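PDB 6G44: putative major capsid protein from Cafeteriavirus-dependent mavirus, which probably builds the icosahedral shell of the virophage, packing as trimers of double jelly-roll subunits. Local coordinates for residues V331-A336 with I475-T480; S301-T306 with A454-P459. One frame throughout, in Å; residues are numbered along the deposited sequence.

Contact 1: residues V331-A336 with I475-T480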
# COMPACT_ATOMS: atom_id res chain seq x y z
N VAL C 331 1.32 10.73 34.90
CA VAL C 331 2.28 10.32 33.85
C VAL C 331 1.54 10.10 32.52
O VAL C 331 0.73 9.18 32.43
CB VAL C 331 3.03 9.05 34.28
CG1 VAL C 331 4.05 8.65 33.22
CG2 VAL C 331 3.72 9.25 35.63
N PRO C 332 1.77 10.98 31.52
CA PRO C 332 1.12 10.75 30.21
C PRO C 332 1.57 9.49 29.49
O PRO C 332 2.64 8.96 29.74
CB PRO C 332 1.52 11.97 29.39
CG PRO C 332 1.83 13.03 30.40
CD PRO C 332 2.46 12.29 31.53
N SER C 333 0.73 9.08 28.57
CA SER C 333 0.99 7.94 27.70
C SER C 333 2.09 8.21 26.69
O SER C 333 2.89 7.30 26.38
CB SER C 333 -0.29 7.59 26.94
OG SER C 333 -0.07 6.55 25.99
N MET C 334 2.13 9.43 26.16
CA MET C 334 3.11 9.74 25.13
C MET C 334 3.45 11.22 25.16
O MET C 334 2.65 12.04 25.59
CB MET C 334 2.59 9.34 23.73
CG MET C 334 3.66 9.34 22.63
SD MET C 334 3.08 8.80 20.98
CE MET C 334 2.80 7.07 21.25
N PHE C 335 4.64 11.53 24.67
CA PHE C 335 5.11 12.87 24.47
C PHE C 335 5.50 13.08 23.03
O PHE C 335 5.84 12.12 22.33
CB PHE C 335 6.35 13.13 25.36
CG PHE C 335 6.06 13.06 26.82
CD1 PHE C 335 5.61 14.19 27.47
CD2 PHE C 335 6.20 11.87 27.52
CE1 PHE C 335 5.31 14.16 28.81
CE2 PHE C 335 5.90 11.84 28.90
CZ PHE C 335 5.46 13.00 29.51
N ALA C 336 5.46 14.33 22.60
CA ALA C 336 5.93 14.70 21.25
C ALA C 336 6.80 15.94 21.37
O ALA C 336 6.39 16.93 22.02
CB ALA C 336 4.78 14.94 20.29
N ILE C 475 0.34 13.56 25.35
CA ILE C 475 -0.85 12.90 24.87
C ILE C 475 -1.29 12.02 26.01
O ILE C 475 -0.59 11.07 26.36
CB ILE C 475 -0.60 12.08 23.58
CG1 ILE C 475 -0.06 13.01 22.48
CG2 ILE C 475 -1.89 11.41 23.14
CD1 ILE C 475 1.38 12.82 22.11
N ARG C 476 -2.43 12.34 26.62
CA ARG C 476 -2.92 11.60 27.77
C ARG C 476 -4.14 10.75 27.43
O ARG C 476 -5.03 11.19 26.69
CB ARG C 476 -3.31 12.53 28.91
CG ARG C 476 -2.13 13.14 29.65
CD ARG C 476 -2.68 13.95 30.81
NE ARG C 476 -1.63 14.27 31.77
CZ ARG C 476 -0.90 15.38 31.76
NH1 ARG C 476 0.02 15.55 32.71
NH2 ARG C 476 -1.05 16.31 30.82
N ASP C 477 -4.20 9.57 28.03
CA ASP C 477 -5.37 8.70 27.92
C ASP C 477 -6.50 9.37 28.73
O ASP C 477 -6.31 9.77 29.88
CB ASP C 477 -5.06 7.31 28.43
CG ASP C 477 -3.96 6.59 27.62
OD1 ASP C 477 -3.69 6.98 26.47
OD2 ASP C 477 -3.41 5.63 28.12
N ASN C 478 -7.66 9.49 28.10
CA ASN C 478 -8.75 10.31 28.61
C ASN C 478 -10.03 9.75 28.03
O ASN C 478 -10.12 9.48 26.83
CB ASN C 478 -8.53 11.73 28.19
CG ASN C 478 -9.54 12.68 28.76
OD1 ASN C 478 -9.66 12.80 29.96
ND2 ASN C 478 -10.24 13.39 27.89
N LEU C 479 -11.03 9.56 28.89
CA LEU C 479 -12.30 8.97 28.47
C LEU C 479 -13.44 9.93 28.69
O LEU C 479 -13.43 10.68 29.67
CB LEU C 479 -12.60 7.71 29.23
CG LEU C 479 -11.64 6.54 29.10
CD1 LEU C 479 -12.19 5.31 29.82
CD2 LEU C 479 -11.21 6.22 27.69
N THR C 480 -14.40 9.89 27.78
CA THR C 480 -15.67 10.60 27.92
C THR C 480 -16.75 9.57 28.24
O THR C 480 -16.83 8.48 27.64
CB THR C 480 -15.96 11.39 26.64
OG1 THR C 480 -14.96 12.42 26.51
CG2 THR C 480 -17.35 12.05 26.68

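Contact 2: residues S301-T306 with A454-P459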
# COMPACT_ATOMS: atom_id res chain seq x y z
N SER C 301 14.29 30.76 21.07
CA SER C 301 15.49 31.58 20.94
C SER C 301 15.61 32.09 19.51
O SER C 301 14.98 31.57 18.57
CB SER C 301 16.74 30.81 21.34
OG SER C 301 17.06 29.81 20.38
N MET C 302 16.42 33.13 19.36
CA MET C 302 16.85 33.59 18.06
C MET C 302 18.03 32.72 17.69
O MET C 302 19.06 32.75 18.35
CB MET C 302 17.27 35.08 18.12
CG MET C 302 17.75 35.65 16.78
SD MET C 302 16.46 35.61 15.53
CE MET C 302 17.23 36.46 14.16
N CYS C 303 17.87 31.95 16.61
CA CYS C 303 18.89 31.03 16.14
C CYS C 303 19.63 31.63 14.95
O CYS C 303 19.02 31.86 13.90
CB CYS C 303 18.23 29.70 15.74
SG CYS C 303 17.61 28.77 17.16
N LEU C 304 20.93 31.88 15.12
CA LEU C 304 21.77 32.52 14.09
C LEU C 304 22.67 31.48 13.49
O LEU C 304 23.38 30.79 14.23
CB LEU C 304 22.66 33.62 14.72
CG LEU C 304 21.98 34.77 15.45
CD1 LEU C 304 23.05 35.76 15.94
CD2 LEU C 304 20.96 35.47 14.59
N ASN C 305 22.66 31.37 12.17
CA ASN C 305 23.62 30.52 11.47
C ASN C 305 24.81 31.33 10.98
O ASN C 305 24.64 32.44 10.46
CB ASN C 305 22.94 29.79 10.32
CG ASN C 305 22.04 28.66 10.82
OD1 ASN C 305 22.15 28.21 11.96
ND2 ASN C 305 21.15 28.20 9.95
N THR C 306 25.99 30.75 11.16
CA THR C 306 27.26 31.29 10.69
C THR C 306 27.91 30.44 9.60
O THR C 306 28.84 30.90 8.95
CB THR C 306 28.23 31.41 11.86
OG1 THR C 306 28.56 30.11 12.35
CG2 THR C 306 27.63 32.26 12.98
N ALA C 454 16.76 19.88 23.35
CA ALA C 454 16.84 19.48 21.94
C ALA C 454 18.00 20.21 21.29
O ALA C 454 18.10 21.43 21.46
CB ALA C 454 15.56 19.82 21.20
N THR C 455 18.82 19.48 20.55
CA THR C 455 19.87 20.05 19.71
C THR C 455 19.39 19.91 18.26
O THR C 455 18.93 18.82 17.86
CB THR C 455 21.20 19.31 19.94
OG1 THR C 455 21.52 19.30 21.35
CG2 THR C 455 22.32 19.98 19.18
N PHE C 456 19.50 20.98 17.49
CA PHE C 456 18.86 21.02 16.18
C PHE C 456 19.56 21.93 15.21
O PHE C 456 20.29 22.85 15.60
CB PHE C 456 17.38 21.41 16.31
CG PHE C 456 17.17 22.75 16.97
CD1 PHE C 456 17.09 22.85 18.36
CD2 PHE C 456 17.07 23.90 16.21
CE1 PHE C 456 16.88 24.10 18.96
CE2 PHE C 456 16.86 25.14 16.80
CZ PHE C 456 16.79 25.22 18.18
N VAL C 457 19.30 21.67 13.94
CA VAL C 457 19.81 22.49 12.84
C VAL C 457 18.66 23.19 12.11
O VAL C 457 17.54 22.66 12.00
CB VAL C 457 20.66 21.67 11.85
CG1 VAL C 457 21.91 21.12 12.52
CG2 VAL C 457 19.86 20.53 11.21
N THR C 458 18.96 24.38 11.59
CA THR C 458 17.95 25.24 10.98
C THR C 458 18.38 25.62 9.56
O THR C 458 19.58 25.61 9.23
CB THR C 458 17.78 26.52 11.81
OG1 THR C 458 19.06 27.14 11.93
CG2 THR C 458 17.25 26.21 13.21
N PRO C 459 17.41 25.93 8.69
CA PRO C 459 17.71 26.18 7.28
C PRO C 459 18.14 27.59 6.89
O PRO C 459 18.37 27.82 5.70
CB PRO C 459 16.40 25.82 6.61
CG PRO C 459 15.38 26.26 7.60
CD PRO C 459 15.95 25.89 8.93
O HOH W 1 18.50 29.77 12.00
O HOH W 2 21.66 25.27 12.05

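Contact 1: residues V331-A336 with I475-T480
A classic beta bulge joins S333 and M334 to I475, where strand 334-341 begins beside strand 464-482 in a sheet of the C-terminal jelly roll of this double jelly-roll capsid protein. The strands run antiparallel, and M334 and I475 form a hydrogen-bonded pair: I475 N gives a bond of 2.8 Å to M334 O, and M334 N returns one of 3.2 Å to I475 O. S333 N reaches the same oxygen of I475 in a weak bond (3.3 Å, 121° at the hydrogen), so one carbonyl draws two successive N-H groups. On the face carrying M334 and I475 the two side chains run side by side; I475 CD1 meets M334 CB at 4.0 Å and A336 CB at 4.4 Å. S333 CB lies against the carboxylate of D477, while S333 OG bonds to the carboxylate of G520, the end of this truncated chain, and D477 OD2 to N443. R476, extended from CG to NE, forms a salt bridge with E296 through NH2 and a hydrogen bond with N330 OD1 through NE. The ring of P332 lies alongside it, with P332 CG 3.7 Å above the R476 guanidinium plane, offset toward its rim.

Contact 2: residues S301-T306 with A454-P459
N305, near the end of strand 286-305, reaches T458 just beyond strand 448-457, bridging two sheets of the C-terminal jelly roll through side chains and water, with no backbone pairing between the segments. Even the nearest CA atoms, those of N305 and T458, are 7.8 Å apart. The close-packed part is the amide of N305 against T458. N305 ND2 donates to T458 O at 3.1 Å, but from well above the carbonyl plane, and makes a weak bond of the same length to T458 OG1. With chi1 at 56°, T458 OG1 stands between its backbone N and carbonyl carbon, which sets the hydroxyl beside the residue's own carbonyl, where one amide nitrogen meets both. Partners beyond the segments also hold this amide: H319 bonds N305 OD1, and E460 O takes ND2.

The looser part is bridged by water. Water 1 donates to C303 O and accepts from T458 OG1 at 2.7 Å. Water 2 links N305 OD1 to T458 N, accepting from the latter at 2.9 Å. Further along, the contact is apolar: C303 SG touches the edge of the F456 ring, 3.7 Å from F456 CE2, in a sulfur-aromatic contact whose direction is 75° off the ring normal. T458 CG2 lies in the plane of that ring, at its edge.

Strand 319-328, the sheet neighbour of 448-457, borders the junction: H319 touches C303 and T458, while L321 packs on F456. From strand 464-482, which pairs with 286-305, Y468 touches C303, T458 and P459.

Followed from the N terminus, the chain enters contact 2 through 301-306 on strand 286-305, then contact 1 through 331-336; it returns to contact 2 at 454-459 and to contact 1 at 475-480. The segments therefore alternate, and the two long loops, closed across 147 and 138 residues, cross. Contact 1 closes its loop within one sheet, by pairing strands 334-341 and 464-482. Contact 2 joins that sheet to the four-stranded one containing 448-457. Strand 464-482, next after 448-457, pairs with 286-305 and so connects both sites, whose centres are about 30 Å apart and whose nearest atoms are about 10 Å apart.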